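Local coordinates for IclR family transcriptional regulator (Brucella abortus, PDB 5WHM), which probably binds DNA as a dimeric IclR-type repressor of transcription, through winged helix-turn-helix domains joined to C-terminal domains of the GAF-like, effector-sensing class, at residues C[161-166]-C[173-178]; C[127-132]-C[230-235]; C[31-36]-C[70-75]. All blocks are in the same frame, centred on the assembly; numbering follows the deposited sequence.

How the interactions relate
Interaction 3 comes first along the chain and lies in the N-terminal helix-turn-helix domain, where it joins the first long helix, 24-33, to the strand 72-74. Interactions 1 and 2 belong to the C-terminal domain. Interaction 2 links two strands of its six-stranded antiparallel sheet, and interaction 1, nested within the chain loop that interaction 2 closes, pairs two helices beside that sheet. The centres of interactions 1 and 2 are about 13 Å apart, and they meet: Cys162 packs on Met129 and Val232, making one continuous core. Interaction 3 lies about 25 Å from interaction 2 and about 29 Å from interaction 1, centre to centre, touching neither, as expected of separately folded DNA-binding and probable effector domains.

Interaction 1 of 3, residues C[161-166]-C[173-178]; sequences ACLAAM and FILEHI
Helices 157-165 and 168-181 approach each other most closely at Leu163 and Ile174, whose CA atoms are 8.7 Å apart, so the interval is filled by branched and selenium-bearing side chains. Leu163 reaches across with both methyls: CD2 meets CG2 of Ile174 at 4.0 Å, while CD1 touches CD2 of Leu175, also at 4.0 Å. Ile174 divides its two branches between partners. CG2, anti to the backbone N, serves Leu163; the other branch, CG1 and CD1, extends to Met166, a selenomethionine in the turn just after helix 157-165. There CD1 of Ile174 lies 3.5 Å from SE and 3.6 Å from CE of Met166, whose chain is bent at chi3 (-128°) and crosses the isoleucine at about a right angle. Leu175 starts off to one side but brings CD2 in against the fork of Leu163. Leu193 of helix 186-203 covers both leucines, and Arg124 of strand 118-125 lies against Met166 and Ile174. A polar tie comes from just outside the segments, where Arg171 NE of helix 168-181 hydrogen-bonds Leu163 O. The four touching residues are buried and meet through hydrocarbon and selenium alone, so between the segments themselves dispersion forces and exclusion of water do the holding.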
loop_
_atom_site.group_PDB
_atom_site.type_symbol
_atom_site.label_atom_id
_atom_site.label_comp_id
_atom_site.label_asym_id
_atom_site.label_seq_id
_atom_site.Cartn_x
_atom_site.Cartn_y
_atom_site.Cartn_z
ATOM N N ALA C 161 0.721 23.930 2.169
ATOM C CA ALA C 161 1.510 23.945 3.391
ATOM C C ALA C 161 2.834 23.236 3.172
ATOM O O ALA C 161 3.863 23.650 3.711
ATOM C CB ALA C 161 0.731 23.263 4.528
ATOM N N CYS C 162 2.819 22.152 2.389
ATOM C CA CYS C 162 4.066 21.455 2.083
ATOM C C CYS C 162 5.005 22.379 1.323
ATOM O O CYS C 162 6.190 22.493 1.660
ATOM C CB CYS C 162 3.774 20.203 1.271
ATOM S SG CYS C 162 5.269 19.198 0.925
ATOM N N LEU C 163 4.474 23.076 0.306
ATOM C CA LEU C 163 5.313 23.987 -0.475
ATOM C C LEU C 163 5.842 25.123 0.380
ATOM O O LEU C 163 6.974 25.576 0.167
ATOM C CB LEU C 163 4.540 24.543 -1.666
ATOM C CG LEU C 163 4.367 23.573 -2.836
ATOM C CD1 LEU C 163 3.277 24.060 -3.793
ATOM C CD2 LEU C 163 5.691 23.320 -3.589
ATOM N N ALA C 164 5.050 25.579 1.361
ATOM C CA ALA C 164 5.436 26.735 2.164
ATOM C C ALA C 164 6.542 26.400 3.153
ATOM O O ALA C 164 7.300 27.292 3.536
ATOM C CB ALA C 164 4.222 27.282 2.924
ATOM N N ALA C 165 6.583 25.153 3.648
ATOM C CA ALA C 165 7.581 24.699 4.619
ATOM C C ALA C 165 8.893 24.320 3.966
ATOM O O ALA C 165 9.880 24.075 4.669
ATOM C CB ALA C 165 7.064 23.480 5.403
HETATM N N MSE C 166 8.909 24.242 2.648
HETATM C CA MSE C 166 10.088 23.895 1.883
HETATM C C MSE C 166 11.158 24.955 1.852
HETATM O O MSE C 166 10.868 26.141 2.003
HETATM C CB MSE C 166 9.686 23.607 0.453
HETATM C CG MSE C 166 9.778 22.182 0.085
HETATM SE SE MSE C 166 9.091 22.084 -1.697
HETATM C CE MSE C 166 7.816 20.647 -1.294
ATOM N N PHE C 173 12.019 25.037 -7.878
ATOM C CA PHE C 173 12.213 23.912 -8.794
ATOM C C PHE C 173 10.914 23.152 -9.048
ATOM O O PHE C 173 10.572 22.853 -10.198
ATOM C CB PHE C 173 13.271 22.961 -8.235
ATOM C CG PHE C 173 13.511 21.765 -9.098
ATOM C CD1 PHE C 173 13.947 21.919 -10.407
ATOM C CD2 PHE C 173 13.308 20.482 -8.607
ATOM C CE1 PHE C 173 14.167 20.820 -11.213
ATOM C CE2 PHE C 173 13.534 19.379 -9.413
ATOM C CZ PHE C 173 13.961 19.552 -10.716
ATOM N N ILE C 174 10.183 22.813 -7.980
ATOM C CA ILE C 174 8.898 22.131 -8.145
ATOM C C ILE C 174 7.926 23.015 -8.919
ATOM O O ILE C 174 7.243 22.553 -9.842
ATOM C CB ILE C 174 8.321 21.737 -6.775
ATOM C CG1 ILE C 174 9.091 20.569 -6.168
ATOM C CG2 ILE C 174 6.841 21.420 -6.895
ATOM C CD1 ILE C 174 8.747 20.332 -4.717
ATOM N N LEU C 175 7.845 24.298 -8.547
ATOM C CA LEU C 175 6.915 25.221 -9.203
ATOM C C LEU C 175 7.290 25.460 -10.664
ATOM O O LEU C 175 6.413 25.487 -11.537
ATOM C CB LEU C 175 6.865 26.550 -8.453
ATOM C CG LEU C 175 6.284 26.528 -7.038
ATOM C CD1 LEU C 175 6.041 27.948 -6.581
ATOM C CD2 LEU C 175 5.015 25.703 -6.967
ATOM N N GLU C 176 8.582 25.648 -10.950
ATOM C CA GLU C 176 9.014 25.710 -12.343
ATOM C C GLU C 176 8.539 24.478 -13.092
ATOM O O GLU C 176 8.082 24.570 -14.232
ATOM C CB GLU C 176 10.538 25.849 -12.422
ATOM N N HIS C 177 8.574 23.324 -12.425
ATOM C CA HIS C 177 8.090 22.080 -13.008
ATOM C C HIS C 177 6.576 22.086 -13.202
ATOM O O HIS C 177 6.068 21.500 -14.165
ATOM C CB HIS C 177 8.503 20.913 -12.110
ATOM C CG HIS C 177 8.862 19.690 -12.868
ATOM N ND1 HIS C 177 7.936 18.725 -13.197
ATOM C CD2 HIS C 177 10.038 19.289 -13.403
ATOM C CE1 HIS C 177 8.530 17.770 -13.887
ATOM N NE2 HIS C 177 9.806 18.090 -14.028
ATOM N N ILE C 178 5.833 22.709 -12.284
ATOM C CA ILE C 178 4.375 22.735 -12.398
ATOM C C ILE C 178 3.926 23.711 -13.486
ATOM O O ILE C 178 2.875 23.519 -14.115
ATOM C CB ILE C 178 3.757 23.059 -11.025
ATOM C CG1 ILE C 178 3.835 21.827 -10.116
ATOM C CG2 ILE C 178 2.327 23.547 -11.167
ATOM C CD1 ILE C 178 3.528 22.121 -8.683
#

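Interaction 2 of 3, residues C[127-132]-C[230-235]. With ACY (acetic acid), chain J.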
loop_
_atom_site.group_PDB
_atom_site.type_symbol
_atom_site.label_atom_id
_atom_site.label_comp_id
_atom_site.label_asym_id
_atom_site.label_seq_id
_atom_site.Cartn_x
_atom_site.Cartn_y
_atom_site.Cartn_z
ATOM N N LEU C 127 4.604 15.201 -7.404
ATOM C CA LEU C 127 3.726 16.372 -7.457
ATOM C C LEU C 127 2.381 16.129 -6.769
ATOM O O LEU C 127 1.397 16.814 -7.074
ATOM C CB LEU C 127 3.525 16.813 -8.913
ATOM C CG LEU C 127 4.804 17.153 -9.701
ATOM C CD1 LEU C 127 4.559 17.299 -11.217
ATOM C CD2 LEU C 127 5.462 18.415 -9.153
ATOM N N SER C 128 2.317 15.171 -5.833
ATOM C CA SER C 128 1.100 14.867 -5.093
ATOM C C SER C 128 1.396 14.770 -3.596
ATOM O O SER C 128 2.537 14.565 -3.175
ATOM C CB SER C 128 0.464 13.545 -5.582
ATOM O OG SER C 128 0.058 13.629 -6.946
HETATM N N MSE C 129 0.348 14.946 -2.797
HETATM C CA MSE C 129 0.363 14.671 -1.358
HETATM C C MSE C 129 -0.296 13.319 -1.150
HETATM O O MSE C 129 -1.349 13.057 -1.716
HETATM C CB MSE C 129 -0.387 15.776 -0.576
HETATM C CG MSE C 129 0.246 17.184 -0.690
HETATM SE SE MSE C 129 2.155 17.242 -0.229
HETATM C CE MSE C 129 2.000 16.852 1.669
ATOM N N VAL C 130 0.344 12.439 -0.379
ATOM C CA VAL C 130 -0.144 11.091 -0.115
ATOM C C VAL C 130 -0.644 11.046 1.327
ATOM O O VAL C 130 0.114 11.336 2.254
ATOM C CB VAL C 130 0.979 10.051 -0.320
ATOM C CG1 VAL C 130 0.440 8.638 -0.129
ATOM C CG2 VAL C 130 1.623 10.230 -1.713
ATOM N N TYR C 131 -1.877 10.604 1.520
ATOM C CA TYR C 131 -2.433 10.465 2.874
ATOM C C TYR C 131 -1.819 9.254 3.605
ATOM O O TYR C 131 -1.961 8.111 3.152
ATOM C CB TYR C 131 -3.941 10.302 2.766
ATOM C CG TYR C 131 -4.734 11.607 2.783
ATOM C CD1 TYR C 131 -4.119 12.840 2.608
ATOM C CD2 TYR C 131 -6.084 11.587 3.044
ATOM C CE1 TYR C 131 -4.859 14.025 2.656
ATOM C CE2 TYR C 131 -6.820 12.743 3.097
ATOM C CZ TYR C 131 -6.213 13.958 2.894
ATOM O OH TYR C 131 -7.002 15.090 2.971
ATOM N N LEU C 132 -1.175 9.497 4.750
ATOM C CA LEU C 132 -0.619 8.440 5.594
ATOM C C LEU C 132 -1.593 7.978 6.666
ATOM O O LEU C 132 -1.530 6.812 7.109
ATOM C CB LEU C 132 0.661 8.936 6.276
ATOM C CG LEU C 132 1.613 9.704 5.352
ATOM C CD1 LEU C 132 2.804 10.329 6.115
ATOM C CD2 LEU C 132 2.103 8.733 4.273
ATOM N N VAL C 230 8.952 16.639 5.652
ATOM C CA VAL C 230 7.834 17.532 5.945
ATOM C C VAL C 230 6.556 16.695 6.020
ATOM O O VAL C 230 6.109 16.134 5.013
ATOM C CB VAL C 230 7.712 18.639 4.897
ATOM C CG1 VAL C 230 6.688 19.686 5.353
ATOM C CG2 VAL C 230 9.061 19.304 4.693
ATOM N N LEU C 231 5.982 16.573 7.216
ATOM C CA LEU C 231 4.636 16.035 7.337
ATOM C C LEU C 231 3.655 17.200 7.356
ATOM O O LEU C 231 3.998 18.309 7.757
ATOM C CB LEU C 231 4.472 15.205 8.611
ATOM C CG LEU C 231 5.372 14.008 8.801
ATOM C CD1 LEU C 231 5.207 13.461 10.228
ATOM C CD2 LEU C 231 5.039 12.954 7.745
ATOM N N VAL C 232 2.446 16.971 6.865
ATOM C CA VAL C 232 1.463 18.050 6.848
ATOM C C VAL C 232 0.175 17.500 7.432
ATOM O O VAL C 232 -0.237 16.385 7.084
ATOM C CB VAL C 232 1.211 18.606 5.433
ATOM C CG1 VAL C 232 0.325 19.853 5.542
ATOM C CG2 VAL C 232 2.527 18.917 4.710
ATOM N N PHE C 233 -0.461 18.283 8.312
ATOM C CA PHE C 233 -1.732 17.906 8.912
ATOM C C PHE C 233 -2.822 18.823 8.399
ATOM O O PHE C 233 -2.603 20.028 8.247
ATOM C CB PHE C 233 -1.631 17.942 10.440
ATOM C CG PHE C 233 -0.591 16.994 10.975
ATOM C CD1 PHE C 233 0.760 17.364 11.000
ATOM C CD2 PHE C 233 -0.946 15.697 11.369
ATOM C CE1 PHE C 233 1.753 16.438 11.436
ATOM C CE2 PHE C 233 0.020 14.788 11.826
ATOM C CZ PHE C 233 1.374 15.165 11.877
ATOM N N ASN C 234 -3.983 18.269 8.072
ATOM C CA ASN C 234 -5.055 19.142 7.623
ATOM C C ASN C 234 -6.347 18.806 8.350
ATOM O O ASN C 234 -6.463 17.816 9.081
ATOM C CB ASN C 234 -5.271 19.101 6.089
ATOM C CG ASN C 234 -5.912 17.795 5.595
ATOM O OD1 ASN C 234 -6.213 16.888 6.367
ATOM N ND2 ASN C 234 -6.125 17.708 4.282
ATOM N N CYS C 235 -7.321 19.681 8.153
ATOM C CA CYS C 235 -8.650 19.482 8.701
ATOM C C CYS C 235 -9.578 20.128 7.692
ATOM O O CYS C 235 -9.400 21.305 7.360
ATOM C CB CYS C 235 -8.773 20.116 10.081
ATOM S SG CYS C 235 -10.449 19.957 10.788
HETATM C C ACY J . -7.164 19.937 1.176
HETATM O O ACY J . -6.143 19.834 1.903
HETATM O OXT ACY J . -7.436 20.948 0.471
HETATM C CH3 ACY J . -8.122 18.778 1.140
#
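Met129, a selenomethionine, opens the contact by setting its CE 3.7 Å from CG2 of Val232; bends at chi2 and chi3 curl the chain so that its terminal methyl does the touching. Two residues on, Tyr131 supplies the polar link. Its OH accepts a hydrogen bond from ND2 of Asn234, 3.1 Å long and nearly straight at 168°. The phenol oxygen lies almost in the amide plane of Asn234, although that plane and the tyrosine ring stand at about a right angle. The same ND2 also donates to O of a bound acetic acid molecule, probably from the crystallisation liquor, at 3.2 Å, while OD1 receives a weak bond from Ala120 N; bonds on both ND2 and OD1 probably set the rotation of the amide. Leu132, where the chain turns a corner, closes the run with CD1 against CD2 of Leu231 at 3.8 Å. The short touching parts, 129-132 and 231-234, run 95° apart, and their strands are not sheet neighbours: strand 118-125 lies between them in the sheet order. Helix 157-165 covers Met129, Val232 and Asn234, and its Val158 N joins Ser157 OG in holding the acetic acid. Beyond Leu132 lies Ile85 of the second subunit, and Phe233 packs on helix 244-265.

Interaction 3 of 3, residues C[31-36]-C[70-75]; sequences EVLRCF and GYLRQD. With EDO (1,2-ethanediol), chain I.
Leu33, Phe36 and Leu72 all place CG anti to the carbonyl carbon, with chi1 near -65°. With CD1 of Leu72 anti to its CA (chi2 180°), the other branch, CD2, faces Leu33 and Phe36 and touches both. That single methyl is the hub of the contact. On one side it lies 4.0 Å from CD2 of Leu33; on another it meets the Phe36 ring, 3.7 Å from CE1 and 3.8 Å from CZ. The approach to the ring is an off-centre CH-pi contact, with the methyl 4.2 Å from the centroid and 30° off the normal. A type I turn from Leu33 to Phe36, closed by Phe36 N to Leu33 O at 3.3 Å, brings the phenyl group round beside the leucine, and Leu33 O lies in plane at the ring's edge. Leu33 CD2 also brushes CB of Tyr71, whose ring then leads away to put OH in a hydrogen bond with Arg34 NH1 of the second subunit. Just before it, Gly70 takes a positive phi and ends helix 56-69 in a Schellman motif, from which the chain passes into the strand. Strand 72-74 pairs with 81-83 to form the wing of the winged helix-turn-helix. Leu83 of that partner strand touches Leu33 and Phe36, helix 56-69 backs Leu72 through Leu66 and Val67, and helix 45-52 sends Ile48 to Phe36, all part of the domain's small core.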
loop_
_atom_site.group_PDB
_atom_site.type_symbol
_atom_site.label_atom_id
_atom_site.label_comp_id
_atom_site.label_asym_id
_atom_site.label_seq_id
_atom_site.Cartn_x
_atom_site.Cartn_y
_atom_site.Cartn_z
ATOM N N GLU C 31 8.755 3.404 -13.195
ATOM C CA GLU C 31 7.957 4.342 -13.981
ATOM C C GLU C 31 6.774 3.635 -14.651
ATOM O O GLU C 31 5.677 4.200 -14.742
ATOM C CB GLU C 31 8.864 5.002 -15.012
ATOM C CG GLU C 31 8.558 6.421 -15.359
ATOM C CD GLU C 31 8.358 7.358 -14.150
ATOM O OE1 GLU C 31 9.179 7.392 -13.211
ATOM O OE2 GLU C 31 7.361 8.084 -14.162
ATOM N N VAL C 32 6.973 2.401 -15.137
ATOM C CA VAL C 32 5.855 1.598 -15.638
ATOM C C VAL C 32 4.819 1.368 -14.532
ATOM O O VAL C 32 3.615 1.548 -14.738
ATOM C CB VAL C 32 6.363 0.252 -16.210
ATOM C CG1 VAL C 32 5.185 -0.748 -16.401
ATOM C CG2 VAL C 32 7.134 0.467 -17.541
ATOM N N LEU C 33 5.262 0.942 -13.349
ATOM C CA LEU C 33 4.296 0.703 -12.273
ATOM C C LEU C 33 3.570 1.985 -11.878
ATOM O O LEU C 33 2.391 1.936 -11.507
ATOM C CB LEU C 33 4.986 0.111 -11.045
ATOM C CG LEU C 33 5.480 -1.327 -11.203
ATOM C CD1 LEU C 33 6.346 -1.701 -9.989
ATOM C CD2 LEU C 33 4.262 -2.270 -11.368
ATOM N N ARG C 34 4.233 3.143 -11.991
ATOM C CA ARG C 34 3.557 4.406 -11.656
ATOM C C ARG C 34 2.483 4.801 -12.666
ATOM O O ARG C 34 1.727 5.747 -12.395
ATOM C CB ARG C 34 4.563 5.550 -11.555
ATOM C CG ARG C 34 5.467 5.525 -10.337
ATOM C CD ARG C 34 6.222 6.869 -10.249
ATOM N NE ARG C 34 7.035 6.994 -9.039
ATOM C CZ ARG C 34 6.688 7.707 -7.964
ATOM N NH1 ARG C 34 7.503 7.763 -6.903
ATOM N NH2 ARG C 34 5.536 8.373 -7.952
ATOM N N CYS C 35 2.417 4.142 -13.827
ATOM C CA CYS C 35 1.372 4.451 -14.805
ATOM C C CYS C 35 -0.001 4.051 -14.302
ATOM O O CYS C 35 -1.004 4.576 -14.785
ATOM C CB CYS C 35 1.628 3.713 -16.119
ATOM S SG CYS C 35 2.965 4.412 -17.051
ATOM N N PHE C 36 -0.057 3.077 -13.395
ATOM C CA PHE C 36 -1.312 2.579 -12.846
ATOM C C PHE C 36 -1.727 3.465 -11.682
ATOM O O PHE C 36 -0.912 3.786 -10.805
ATOM C CB PHE C 36 -1.164 1.119 -12.406
ATOM C CG PHE C 36 -0.854 0.174 -13.549
ATOM C CD1 PHE C 36 0.445 0.014 -13.988
ATOM C CD2 PHE C 36 -1.869 -0.535 -14.194
ATOM C CE1 PHE C 36 0.749 -0.835 -15.060
ATOM C CE2 PHE C 36 -1.579 -1.407 -15.243
ATOM C CZ PHE C 36 -0.270 -1.560 -15.684
ATOM N N GLY C 70 5.014 -11.249 -10.184
ATOM C CA GLY C 70 3.801 -11.102 -9.395
ATOM C C GLY C 70 3.413 -9.671 -9.067
ATOM O O GLY C 70 2.519 -9.482 -8.238
ATOM N N TYR C 71 4.069 -8.660 -9.663
ATOM C CA TYR C 71 3.667 -7.253 -9.458
ATOM C C TYR C 71 2.621 -6.783 -10.451
ATOM O O TYR C 71 1.911 -5.802 -10.178
ATOM C CB TYR C 71 4.873 -6.309 -9.572
ATOM C CG TYR C 71 5.944 -6.676 -8.584
ATOM C CD1 TYR C 71 5.718 -6.541 -7.205
ATOM C CD2 TYR C 71 7.189 -7.154 -9.021
ATOM C CE1 TYR C 71 6.688 -6.908 -6.284
ATOM C CE2 TYR C 71 8.170 -7.517 -8.101
ATOM C CZ TYR C 71 7.901 -7.385 -6.736
ATOM O OH TYR C 71 8.863 -7.722 -5.806
ATOM N N LEU C 72 2.571 -7.380 -11.638
ATOM C CA LEU C 72 1.471 -7.162 -12.562
ATOM C C LEU C 72 0.785 -8.489 -12.799
ATOM O O LEU C 72 1.406 -9.545 -12.684
ATOM C CB LEU C 72 1.940 -6.601 -13.919
ATOM C CG LEU C 72 2.507 -5.180 -13.937
ATOM C CD1 LEU C 72 2.900 -4.894 -15.406
ATOM C CD2 LEU C 72 1.438 -4.157 -13.464
ATOM N N ARG C 73 -0.482 -8.442 -13.199
ATOM C CA ARG C 73 -1.134 -9.615 -13.748
ATOM C C ARG C 73 -1.594 -9.267 -15.149
ATOM O O ARG C 73 -1.755 -8.092 -15.482
ATOM C CB ARG C 73 -2.302 -10.108 -12.875
ATOM C CG ARG C 73 -3.353 -9.052 -12.545
ATOM C CD ARG C 73 -4.456 -9.686 -11.681
ATOM N NE ARG C 73 -5.516 -8.734 -11.385
ATOM C CZ ARG C 73 -5.672 -8.110 -10.214
ATOM N NH1 ARG C 73 -4.850 -8.358 -9.197
ATOM N NH2 ARG C 73 -6.667 -7.246 -10.054
ATOM N N GLN C 74 -1.731 -10.276 -16.000
ATOM C CA GLN C 74 -2.101 -10.050 -17.393
ATOM C C GLN C 74 -3.364 -10.840 -17.697
ATOM O O GLN C 74 -3.437 -12.037 -17.391
ATOM C CB GLN C 74 -0.971 -10.465 -18.351
ATOM C CG GLN C 74 -1.158 -9.981 -19.791
ATOM C CD GLN C 74 0.003 -10.403 -20.709
ATOM O OE1 GLN C 74 0.790 -11.282 -20.354
ATOM N NE2 GLN C 74 0.113 -9.768 -21.885
ATOM N N ASP C 75 -4.342 -10.196 -18.327
ATOM C CA ASP C 75 -5.529 -10.924 -18.755
ATOM C C ASP C 75 -5.184 -11.774 -19.975
ATOM O O ASP C 75 -4.625 -11.264 -20.957
ATOM C CB ASP C 75 -6.676 -9.966 -19.074
ATOM C CG ASP C 75 -7.939 -10.699 -19.534
ATOM O OD1 ASP C 75 -7.926 -11.337 -20.616
ATOM O OD2 ASP C 75 -8.943 -10.659 -18.792
HETATM C C1 EDO I . 0.560 -11.922 -7.143
HETATM O O1 EDO I . 1.781 -12.262 -6.484
HETATM C C2 EDO I . -0.186 -13.187 -7.559
HETATM O O2 EDO I . 0.677 -14.002 -8.362
#